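Local structure of IS607 family transposase IS1535 (Mycobacterium tuberculosis, 6DGB) at residues Val2-Arg7 and Val64-His69; Ser58-Arg63 and Ser86-Arg91. The protein probably takes part in transposition as an IS607-family serine recombinase that binds DNA and exchanges strands, the chain here being its C-terminal catalytic domain. All blocks are in the same frame, centred on the assembly; numbering follows the deposited sequence.

Interaction 1: residues Val2-Arg7 and Val64-His69; sequences VVLYAR and VIVVEH
Val-3 is joined to Val-64 and Val-66 by both of its backbone polar atoms, its N donating to Val-64 O and its O accepting from Val-66 N. Val-66 O then receives Tyr-5 N at 2.8 Å, which completes the staggered bonding of two parallel strands. One step further a water takes over, donating to Tyr-5 O at 2.7 Å and accepting from Glu-68 N at 2.7 Å where strand 64-67 gives way to loop.

Tyr-5 can be followed outward. Its CB lies 3.9 Å from Val-66 O. CG, anti to the backbone N (chi1 179°), carries the ring off the sheet alongside Val-67, whose CG1 sits at the ring edge, 3.9 Å from CD2. Beyond that edge the ring passes over to helix 51-58, packing on Leu-53 and Ile-56, and ends with OH hydrogen-bonded to Glu-41 of strand 37-42.

On the other face Leu-4 and Val-66 run side by side, CD2 of Leu-4 lying 3.7 Å from CB of Val-66, and both rest on Leu-24 of helix 14-30. At the N-terminal end of the pair, Val-2 CG1 touches Val-64 CG1 at 3.7 Å and Val-66 CG2 at 3.9 Å. Two central parallel strands, packed by helices on both faces, form the core of the alpha/beta sheet, strand order 2-1-3-4, of the resolvase-type catalytic domain.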
loop_
_atom_site.group_PDB
_atom_site.type_symbol
_atom_site.label_atom_id
_atom_site.label_comp_id
_atom_site.label_asym_id
_atom_site.label_seq_id
_atom_site.Cartn_x
_atom_site.Cartn_y
_atom_site.Cartn_z
ATOM N N VAL A 2 -2.768 20.570 11.054
ATOM C CA VAL A 2 -2.326 20.381 9.674
ATOM C C VAL A 2 -0.886 19.907 9.770
ATOM O O VAL A 2 -0.083 20.526 10.465
ATOM C CB VAL A 2 -2.479 21.661 8.782
ATOM C CG1 VAL A 2 -2.019 21.415 7.346
ATOM C CG2 VAL A 2 -3.909 22.196 8.793
ATOM N N VAL A 3 -0.576 18.779 9.123
ATOM C CA VAL A 3 0.754 18.165 9.146
ATOM C C VAL A 3 1.319 18.236 7.747
ATOM O O VAL A 3 0.670 17.806 6.799
ATOM C CB VAL A 3 0.760 16.694 9.689
ATOM C CG1 VAL A 3 2.176 16.159 9.838
ATOM C CG2 VAL A 3 0.043 16.590 11.018
ATOM N N LEU A 4 2.513 18.802 7.609
ATOM C CA LEU A 4 3.168 18.830 6.322
ATOM C C LEU A 4 4.119 17.653 6.383
ATOM O O LEU A 4 4.806 17.490 7.390
ATOM C CB LEU A 4 3.880 20.145 6.063
ATOM C CG LEU A 4 3.056 21.440 6.176
ATOM C CD1 LEU A 4 3.889 22.634 5.775
ATOM C CD2 LEU A 4 1.805 21.409 5.331
ATOM N N TYR A 5 4.068 16.767 5.369
ATOM C CA TYR A 5 4.874 15.551 5.362
ATOM C C TYR A 5 5.698 15.374 4.068
ATOM O O TYR A 5 5.162 15.428 2.963
ATOM C CB TYR A 5 3.972 14.343 5.664
ATOM C CG TYR A 5 4.686 13.012 5.662
ATOM C CD1 TYR A 5 5.277 12.512 6.821
ATOM C CD2 TYR A 5 4.725 12.223 4.517
ATOM C CE1 TYR A 5 5.934 11.283 6.826
ATOM C CE2 TYR A 5 5.366 10.984 4.513
ATOM C CZ TYR A 5 5.965 10.515 5.671
ATOM O OH TYR A 5 6.586 9.289 5.652
ATOM N N ALA A 6 7.015 15.163 4.236
ATOM C CA ALA A 6 8.030 14.971 3.187
ATOM C C ALA A 6 8.703 13.622 3.352
ATOM O O ALA A 6 9.056 13.244 4.469
ATOM C CB ALA A 6 9.079 16.073 3.269
ATOM N N ARG A 7 8.875 12.893 2.245
ATOM C CA ARG A 7 9.556 11.593 2.250
ATOM C C ARG A 7 10.569 11.452 1.121
ATOM O O ARG A 7 10.396 12.005 0.033
ATOM C CB ARG A 7 8.582 10.382 2.276
ATOM C CG ARG A 7 9.262 9.056 2.679
ATOM C CD ARG A 7 8.482 7.801 2.352
ATOM N NE ARG A 7 7.829 7.838 1.045
ATOM C CZ ARG A 7 8.380 7.443 -0.098
ATOM N NH1 ARG A 7 9.611 6.940 -0.112
ATOM N NH2 ARG A 7 7.701 7.534 -1.234
ATOM N N VAL A 64 -5.506 17.071 8.771
ATOM C CA VAL A 64 -5.076 17.314 7.403
ATOM C C VAL A 64 -3.611 16.913 7.272
ATOM O O VAL A 64 -2.770 17.347 8.052
ATOM C CB VAL A 64 -5.394 18.778 6.981
ATOM C CG1 VAL A 64 -4.551 19.248 5.800
ATOM C CG2 VAL A 64 -6.867 18.930 6.654
ATOM N N ILE A 65 -3.334 16.033 6.324
ATOM C CA ILE A 65 -1.996 15.532 6.037
ATOM C C ILE A 65 -1.667 15.962 4.616
ATOM O O ILE A 65 -2.262 15.466 3.646
ATOM C CB ILE A 65 -1.894 13.991 6.246
ATOM C CG1 ILE A 65 -2.213 13.615 7.723
ATOM C CG2 ILE A 65 -0.504 13.474 5.810
ATOM C CD1 ILE A 65 -2.459 12.263 7.967
ATOM N N VAL A 66 -0.725 16.889 4.503
ATOM C CA VAL A 66 -0.315 17.470 3.233
ATOM C C VAL A 66 0.992 16.828 2.736
ATOM O O VAL A 66 2.014 16.832 3.437
ATOM C CB VAL A 66 -0.255 19.039 3.305
ATOM C CG1 VAL A 66 -0.057 19.672 1.930
ATOM C CG2 VAL A 66 -1.496 19.618 3.974
ATOM N N VAL A 67 0.930 16.277 1.512
ATOM C CA VAL A 67 2.063 15.703 0.763
ATOM C C VAL A 67 2.309 16.459 -0.558
ATOM O O VAL A 67 1.370 17.054 -1.090
ATOM C CB VAL A 67 1.905 14.191 0.497
ATOM C CG1 VAL A 67 2.294 13.388 1.721
ATOM C CG2 VAL A 67 0.510 13.842 -0.011
ATOM N N GLU A 68 3.526 16.376 -1.126
ATOM C CA GLU A 68 3.787 17.034 -2.401
ATOM C C GLU A 68 3.085 16.252 -3.500
ATOM O O GLU A 68 2.258 16.822 -4.206
ATOM C CB GLU A 68 5.281 17.195 -2.676
ATOM C CG GLU A 68 5.549 17.981 -3.948
ATOM C CD GLU A 68 6.994 18.112 -4.383
ATOM O OE1 GLU A 68 7.715 17.088 -4.386
ATOM O OE2 GLU A 68 7.379 19.224 -4.814
ATOM N N HIS A 69 3.380 14.949 -3.616
ATOM C CA HIS A 69 2.725 14.067 -4.568
ATOM C C HIS A 69 2.165 12.964 -3.707
ATOM O O HIS A 69 2.619 12.799 -2.565
ATOM C CB HIS A 69 3.720 13.465 -5.587
ATOM C CG HIS A 69 4.479 14.433 -6.460
ATOM N ND1 HIS A 69 3.957 15.676 -6.820
ATOM C CD2 HIS A 69 5.695 14.291 -7.047
ATOM C CE1 HIS A 69 4.880 16.252 -7.580
ATOM N NE2 HIS A 69 5.946 15.463 -7.739
HETATM O O HOH W 1 5.696 15.639 0.349
#

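Interaction 2: residues Ser58-Arg63 and Ser86-Arg91; sequences SDPDAR and SAQGRR
Arg-63 and Arg-90 cross at about a right angle, their guanidinium planes turned 42° apart. Arg-90 contributes its aliphatic part to the crossing: CG stands over the centre of the Arg-63 guanidinium, 3.8 Å from CZ. The bent Arg-63 chain directs NH2 back to Pro-60 O at 2.8 Å, while NH1 makes a weak hydrogen bond to Gln-88 O.

The Arg-90 guanidinium turns an edge to Ala-62: NE (2.9 Å) and NH2 (3.2 Å) both donate hydrogen bonds to Ala-62 O, side-on and from the same face of its carbonyl, NE well above the carbonyl plane. One face of the group rests against Pro-60 CA and the carbonyl carbon of Asp-59. With NH1 also hydrogen-bonded to Leu-57 O, its rotation is probably well fixed.

Both loops lead from a helix into a strand of the parallel sheet: a type I turn spans Asp-59 to Ala-62, and Gly-89, with positive phi, is the C-prime residue of a Schellman motif ending helix 78-86. Where the loops run out, Arg-91 N donates to Arg-63 O at 2.8 Å. Gln-88, extended beyond CG, crosses Pro-60 obliquely, and its NE2 packs 3.4 Å from Pro-60 CB; the weak hydrogen bond of NE2 goes to Ala-87 O of the second subunit.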
loop_
_atom_site.group_PDB
_atom_site.type_symbol
_atom_site.label_atom_id
_atom_site.label_comp_id
_atom_site.label_asym_id
_atom_site.label_seq_id
_atom_site.Cartn_x
_atom_site.Cartn_y
_atom_site.Cartn_z
ATOM N N SER A 58 -1.730 7.480 13.357
ATOM C CA SER A 58 -2.339 7.057 14.621
ATOM C C SER A 58 -2.788 8.239 15.491
ATOM O O SER A 58 -3.547 8.024 16.427
ATOM C CB SER A 58 -1.417 6.120 15.389
ATOM O OG SER A 58 -0.166 6.720 15.679
ATOM N N ASP A 59 -2.355 9.487 15.174
ATOM C CA ASP A 59 -2.768 10.682 15.914
ATOM C C ASP A 59 -4.070 11.230 15.327
ATOM O O ASP A 59 -4.049 11.725 14.206
ATOM C CB ASP A 59 -1.661 11.759 15.940
ATOM C CG ASP A 59 -2.094 13.101 16.518
ATOM O OD1 ASP A 59 -2.670 13.113 17.642
ATOM O OD2 ASP A 59 -1.855 14.139 15.852
ATOM N N PRO A 60 -5.207 11.158 16.060
ATOM C CA PRO A 60 -6.483 11.665 15.503
ATOM C C PRO A 60 -6.545 13.179 15.323
ATOM O O PRO A 60 -7.453 13.664 14.642
ATOM C CB PRO A 60 -7.531 11.207 16.518
ATOM C CG PRO A 60 -6.831 10.215 17.385
ATOM C CD PRO A 60 -5.401 10.596 17.408
ATOM N N ASP A 61 -5.601 13.919 15.948
ATOM C CA ASP A 61 -5.503 15.374 15.859
ATOM C C ASP A 61 -4.980 15.834 14.495
ATOM O O ASP A 61 -5.206 16.996 14.146
ATOM C CB ASP A 61 -4.585 15.930 16.964
ATOM C CG ASP A 61 -5.175 15.975 18.358
ATOM O OD1 ASP A 61 -6.339 15.526 18.531
ATOM O OD2 ASP A 61 -4.480 16.466 19.276
ATOM N N ALA A 62 -4.233 14.950 13.757
ATOM C CA ALA A 62 -3.662 15.233 12.430
ATOM C C ALA A 62 -4.812 15.082 11.432
ATOM O O ALA A 62 -4.963 14.035 10.788
ATOM C CB ALA A 62 -2.518 14.265 12.123
ATOM N N ARG A 63 -5.690 16.111 11.394
ATOM C CA ARG A 63 -6.895 16.140 10.561
ATOM C C ARG A 63 -6.547 16.294 9.088
ATOM O O ARG A 63 -7.233 15.726 8.251
ATOM C CB ARG A 63 -7.862 17.247 11.021
ATOM C CG ARG A 63 -9.336 16.994 10.647
ATOM C CD ARG A 63 -10.273 17.095 11.834
ATOM N NE ARG A 63 -9.912 16.111 12.846
ATOM C CZ ARG A 63 -10.589 15.001 13.105
ATOM N NH1 ARG A 63 -11.707 14.730 12.445
ATOM N NH2 ARG A 63 -10.158 14.157 14.032
ATOM N N SER A 86 -11.175 9.124 6.082
ATOM C CA SER A 86 -12.454 9.742 5.791
ATOM C C SER A 86 -13.449 9.410 6.902
ATOM O O SER A 86 -14.049 10.335 7.442
ATOM C CB SER A 86 -12.976 9.282 4.434
ATOM O OG SER A 86 -13.586 8.001 4.483
ATOM N N ALA A 87 -13.551 8.101 7.304
ATOM C CA ALA A 87 -14.408 7.616 8.404
ATOM C C ALA A 87 -14.200 8.389 9.763
ATOM O O ALA A 87 -15.106 8.408 10.610
ATOM C CB ALA A 87 -14.198 6.124 8.609
ATOM N N GLN A 88 -13.021 9.033 9.943
ATOM C CA GLN A 88 -12.696 9.795 11.137
ATOM C C GLN A 88 -12.623 11.312 10.853
ATOM O O GLN A 88 -12.124 12.065 11.684
ATOM C CB GLN A 88 -11.400 9.272 11.777
ATOM C CG GLN A 88 -11.379 9.511 13.286
ATOM C CD GLN A 88 -10.062 9.277 13.985
ATOM O OE1 GLN A 88 -9.014 9.041 13.368
ATOM N NE2 GLN A 88 -10.099 9.338 15.313
ATOM N N GLY A 89 -13.142 11.732 9.695
ATOM C CA GLY A 89 -13.181 13.122 9.237
ATOM C C GLY A 89 -11.828 13.776 9.017
ATOM O O GLY A 89 -11.691 15.006 9.106
ATOM N N ARG A 90 -10.818 12.940 8.739
ATOM C CA ARG A 90 -9.436 13.330 8.473
ATOM C C ARG A 90 -9.168 13.109 6.977
ATOM O O ARG A 90 -9.791 12.222 6.360
ATOM C CB ARG A 90 -8.466 12.490 9.332
ATOM C CG ARG A 90 -8.684 12.606 10.845
ATOM C CD ARG A 90 -7.930 11.539 11.603
ATOM N NE ARG A 90 -6.486 11.708 11.475
ATOM C CZ ARG A 90 -5.599 10.733 11.640
ATOM N NH1 ARG A 90 -6.000 9.502 11.958
ATOM N NH2 ARG A 90 -4.301 10.977 11.489
ATOM N N ARG A 91 -8.259 13.912 6.387
ATOM C CA ARG A 91 -7.969 13.800 4.955
ATOM C C ARG A 91 -6.513 14.061 4.559
ATOM O O ARG A 91 -5.750 14.680 5.296
ATOM C CB ARG A 91 -8.919 14.692 4.120
ATOM C CG ARG A 91 -8.749 16.180 4.325
ATOM C CD ARG A 91 -9.670 16.975 3.424
ATOM N NE ARG A 91 -9.475 18.411 3.616
ATOM C CZ ARG A 91 -10.075 19.124 4.566
ATOM N NH1 ARG A 91 -10.930 18.540 5.406
ATOM N NH2 ARG A 91 -9.827 20.422 4.686
#

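The two contacts meet end to end at one join, where Arg-63 of interaction 2 leads into Val-64 of interaction 1, and their centres are about 13 Å apart. Backbone pairing continues across the join, with a probable hydrogen bond from Ile-65 N to Arg-91 O at 3.0 Å tying strand 64-67 to strand 91-94. Side chains bridge as well: Val-3 CG2 packs on Ala-62 CB at 3.6 Å, and Val-64 CG2 lies 3.8 Å from Arg-91 CZ. Interaction 2 thus borders the end of the sheet where its parallel strands begin, near the second subunit, whereas 2-7 runs toward the opposite end, where serine recombinases usually carry their nucleophilic serine just after the first strand.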